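Local coordinates for sulfate transporter 4.1, chloroplastic (Arabidopsis thaliana, PDB 7LHV), which carries sulfate across the membrane together with protons, as a symporter of the SLC26/SulP family, at residues Leu504-Gly509 and Tyr523-Ile528. Sequence-based numbering, arbitrary orientation.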
ATOM      1  N   LEU A 504      19.971 -14.138  20.481  1.00 66.05           N
ATOM      2  CA  LEU A 504      19.914 -14.284  21.928  1.00 66.05           C
ATOM      3  C   LEU A 504      21.224 -14.827  22.481  1.00 66.05           C
ATOM      4  O   LEU A 504      21.945 -15.574  21.819  1.00 66.05           O
ATOM      5  CB  LEU A 504      18.769 -15.211  22.331  1.00 66.05           C
ATOM      6  CG  LEU A 504      17.364 -14.622  22.317  1.00 66.05           C
ATOM      7  CD1 LEU A 504      16.918 -14.415  20.908  1.00 66.05           C
ATOM      8  CD2 LEU A 504      16.410 -15.557  23.029  1.00 66.05           C
ATOM      9  N   GLY A 505      21.519 -14.441  23.716  1.00 82.69           N
ATOM     10  CA  GLY A 505      22.705 -14.919  24.389  1.00 82.69           C
ATOM     11  C   GLY A 505      22.377 -15.993  25.399  1.00 82.69           C
ATOM     12  O   GLY A 505      22.110 -17.138  25.025  1.00 82.69           O
ATOM     13  N   ARG A 506      22.385 -15.638  26.680  1.00 92.47           N
ATOM     14  CA  ARG A 506      22.041 -16.600  27.715  1.00 92.47           C
ATOM     15  C   ARG A 506      20.591 -17.039  27.551  1.00 92.47           C
ATOM     16  O   ARG A 506      19.753 -16.302  27.024  1.00 92.47           O
ATOM     17  CB  ARG A 506      22.273 -15.997  29.100  1.00 92.47           C
ATOM     18  CG  ARG A 506      22.069 -16.964  30.252  1.00 92.47           C
ATOM     19  CD  ARG A 506      22.883 -18.233  30.069  1.00 92.47           C
ATOM     20  NE  ARG A 506      22.854 -19.067  31.265  1.00 92.47           N
ATOM     21  CZ  ARG A 506      23.559 -20.177  31.425  1.00 92.47           C
ATOM     22  NH1 ARG A 506      24.366 -20.626  30.478  1.00 92.47           N
ATOM     23  NH2 ARG A 506      23.457 -20.851  32.566  1.00 92.47           N
ATOM     24  N   LEU A 507      20.304 -18.261  28.000  1.00 92.35           N
ATOM     25  CA  LEU A 507      19.026 -18.896  27.686  1.00 92.35           C
ATOM     26  C   LEU A 507      17.827 -18.070  28.136  1.00 92.35           C
ATOM     27  O   LEU A 507      16.952 -17.794  27.298  1.00 92.35           O
ATOM     28  CB  LEU A 507      19.006 -20.301  28.293  1.00 92.35           C
ATOM     29  CG  LEU A 507      20.085 -21.198  27.708  1.00 92.35           C
ATOM     30  CD1 LEU A 507      20.126 -22.541  28.416  1.00 92.35           C
ATOM     31  CD2 LEU A 507      19.832 -21.350  26.237  1.00 92.35           C
ATOM     32  N   PRO A 508      17.719 -17.610  29.422  1.00 92.84           N
ATOM     33  CA  PRO A 508      16.656 -16.667  29.788  1.00 92.84           C
ATOM     34  C   PRO A 508      17.047 -15.224  29.486  1.00 92.84           C
ATOM     35  O   PRO A 508      16.872 -14.326  30.310  1.00 92.84           O
ATOM     36  CB  PRO A 508      16.487 -16.914  31.290  1.00 92.84           C
ATOM     37  CG  PRO A 508      17.850 -17.251  31.740  1.00 92.84           C
ATOM     38  CD  PRO A 508      18.527 -17.976  30.602  1.00 92.84           C
ATOM     39  N   GLY A 509      17.584 -15.002  28.288  1.00 85.36           N
ATOM     40  CA  GLY A 509      18.052 -13.686  27.911  1.00 85.36           C
ATOM     41  C   GLY A 509      17.360 -13.133  26.687  1.00 85.36           C
ATOM     42  O   GLY A 509      16.340 -13.666  26.238  1.00 85.36           O
ATOM     43  N   TYR A 523      27.412 -16.927  28.650  1.00 97.78           N
ATOM     44  CA  TYR A 523      26.461 -16.128  27.889  1.00 97.78           C
ATOM     45  C   TYR A 523      26.163 -16.724  26.520  1.00 97.78           C
ATOM     46  O   TYR A 523      24.998 -16.990  26.214  1.00 97.78           O
ATOM     47  CB  TYR A 523      26.980 -14.693  27.761  1.00 97.78           C
ATOM     48  CG  TYR A 523      25.888 -13.686  27.511  1.00 97.78           C
ATOM     49  CD1 TYR A 523      24.854 -13.519  28.418  1.00 97.78           C
ATOM     50  CD2 TYR A 523      25.900 -12.890  26.377  1.00 97.78           C
ATOM     51  CE1 TYR A 523      23.854 -12.596  28.197  1.00 97.78           C
ATOM     52  CE2 TYR A 523      24.908 -11.963  26.150  1.00 97.78           C
ATOM     53  CZ  TYR A 523      23.888 -11.821  27.061  1.00 97.78           C
ATOM     54  OH  TYR A 523      22.897 -10.897  26.834  1.00 97.78           O
ATOM     55  N   THR A 524      27.175 -16.953  25.691  1.00 93.05           N
ATOM     56  CA  THR A 524      26.974 -17.504  24.360  1.00 93.05           C
ATOM     57  C   THR A 524      27.772 -18.790  24.208  1.00 93.05           C
ATOM     58  O   THR A 524      28.769 -19.010  24.904  1.00 93.05           O
ATOM     59  CB  THR A 524      27.377 -16.501  23.270  1.00 93.05           C
ATOM     60  OG1 THR A 524      26.878 -16.948  22.004  1.00 93.05           O
ATOM     61  CG2 THR A 524      28.889 -16.361  23.196  1.00 93.05           C
ATOM     62  N   TYR A 525      27.313 -19.645  23.300  1.00 88.33           N
ATOM     63  CA  TYR A 525      27.923 -20.944  23.065  1.00 88.33           C
ATOM     64  C   TYR A 525      28.527 -20.992  21.669  1.00 88.33           C
ATOM     65  O   TYR A 525      27.924 -20.518  20.704  1.00 88.33           O
ATOM     66  CB  TYR A 525      26.900 -22.069  23.231  1.00 88.33           C
ATOM     67  CG  TYR A 525      26.228 -22.085  24.581  1.00 88.33           C
ATOM     68  CD1 TYR A 525      26.891 -22.572  25.700  1.00 88.33           C
ATOM     69  CD2 TYR A 525      24.931 -21.616  24.743  1.00 88.33           C
ATOM     70  CE1 TYR A 525      26.283 -22.590  26.938  1.00 88.33           C
ATOM     71  CE2 TYR A 525      24.316 -21.631  25.977  1.00 88.33           C
ATOM     72  CZ  TYR A 525      24.997 -22.119  27.072  1.00 88.33           C
ATOM     73  OH  TYR A 525      24.390 -22.137  28.305  1.00 88.33           O
ATOM     74  N   ASN A 526      29.726 -21.564  21.574  1.00 86.34           N
ATOM     75  CA  ASN A 526      30.381 -21.715  20.283  1.00 86.34           C
ATOM     76  C   ASN A 526      29.680 -22.791  19.465  1.00 86.34           C
ATOM     77  O   ASN A 526      29.469 -23.910  19.942  1.00 86.34           O
ATOM     78  CB  ASN A 526      31.854 -22.072  20.472  1.00 86.34           C
ATOM     79  CG  ASN A 526      32.703 -20.872  20.826  1.00 86.34           C
ATOM     80  OD1 ASN A 526      32.633 -19.830  20.174  1.00 86.34           O
ATOM     81  ND2 ASN A 526      33.517 -21.012  21.866  1.00 86.34           N
ATOM     82  N   GLY A 527      29.320 -22.450  18.233  1.00 79.59           N
ATOM     83  CA  GLY A 527      28.681 -23.370  17.326  1.00 79.59           C
ATOM     84  C   GLY A 527      27.175 -23.247  17.249  1.00 79.59           C
ATOM     85  O   GLY A 527      26.587 -23.699  16.264  1.00 79.59           O
ATOM     86  N   ILE A 528      26.539 -22.630  18.240  1.00 68.99           N
ATOM     87  CA  ILE A 528      25.087 -22.529  18.309  1.00 68.99           C
ATOM     88  C   ILE A 528      24.694 -21.066  18.180  1.00 68.99           C
ATOM     89  O   ILE A 528      25.291 -20.199  18.829  1.00 68.99           O
ATOM     90  CB  ILE A 528      24.532 -23.123  19.614  1.00 68.99           C
ATOM     91  CG1 ILE A 528      24.927 -24.591  19.744  1.00 68.99           C
ATOM     92  CG2 ILE A 528      23.023 -22.977  19.672  1.00 68.99           C
ATOM     93  CD1 ILE A 528      24.439 -25.229  21.014  1.00 68.99           C
TER
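The ring of Y523 turns one face onto G505 CA and the backbone N of R506, a worked example of an aromatic side chain packing on backbone. This is the buried, close-packed side of the contact. G505 presents its CA to the ring in a CH-pi contact, 4.2 Å from the centroid and 15° off the normal. On that same face the backbone N of R506 sits 3.6 Å above the ring plane, displaced toward the rim, while R506 CB lies 3.6 Å from Y523 CD1. A side chain on G505 would point into the ring, so the lack of one lets the tyrosine settle this close. With chi1 at -157°, Y523 swings its ring anti to its own backbone N and back over G505 and R506, although its CB sets off away from them. Y519 meets the ring too, and the hydroxyl makes a weak hydrogen bond to the carbonyl O of I516. Replaced by an alanine, Y523 would probably leave the main chain at G505 and R506 without its aromatic cover and the I516 carbonyl without that weak bond.

The other side is looser, and R506 and Y525 are partly exposed. Here the bent R506 side chain brings NH1 near Y525 OH, at an angle too poor for a hydrogen bond, with the guanidinium and ring planes 34° apart. L507 is buried against helix 635-643, where Y525 also touches V639, and its CD1 stays 4.3 Å from Y525 OH. A type II turn from Y525 to I528 carries the chain round toward strand 527-533. The two ends of the connection between antiparallel strands 501-504 and 527-533 thus pack together, at the edge of the mixed beta-sheet in the STAS domain of SLC26/SulP transporters.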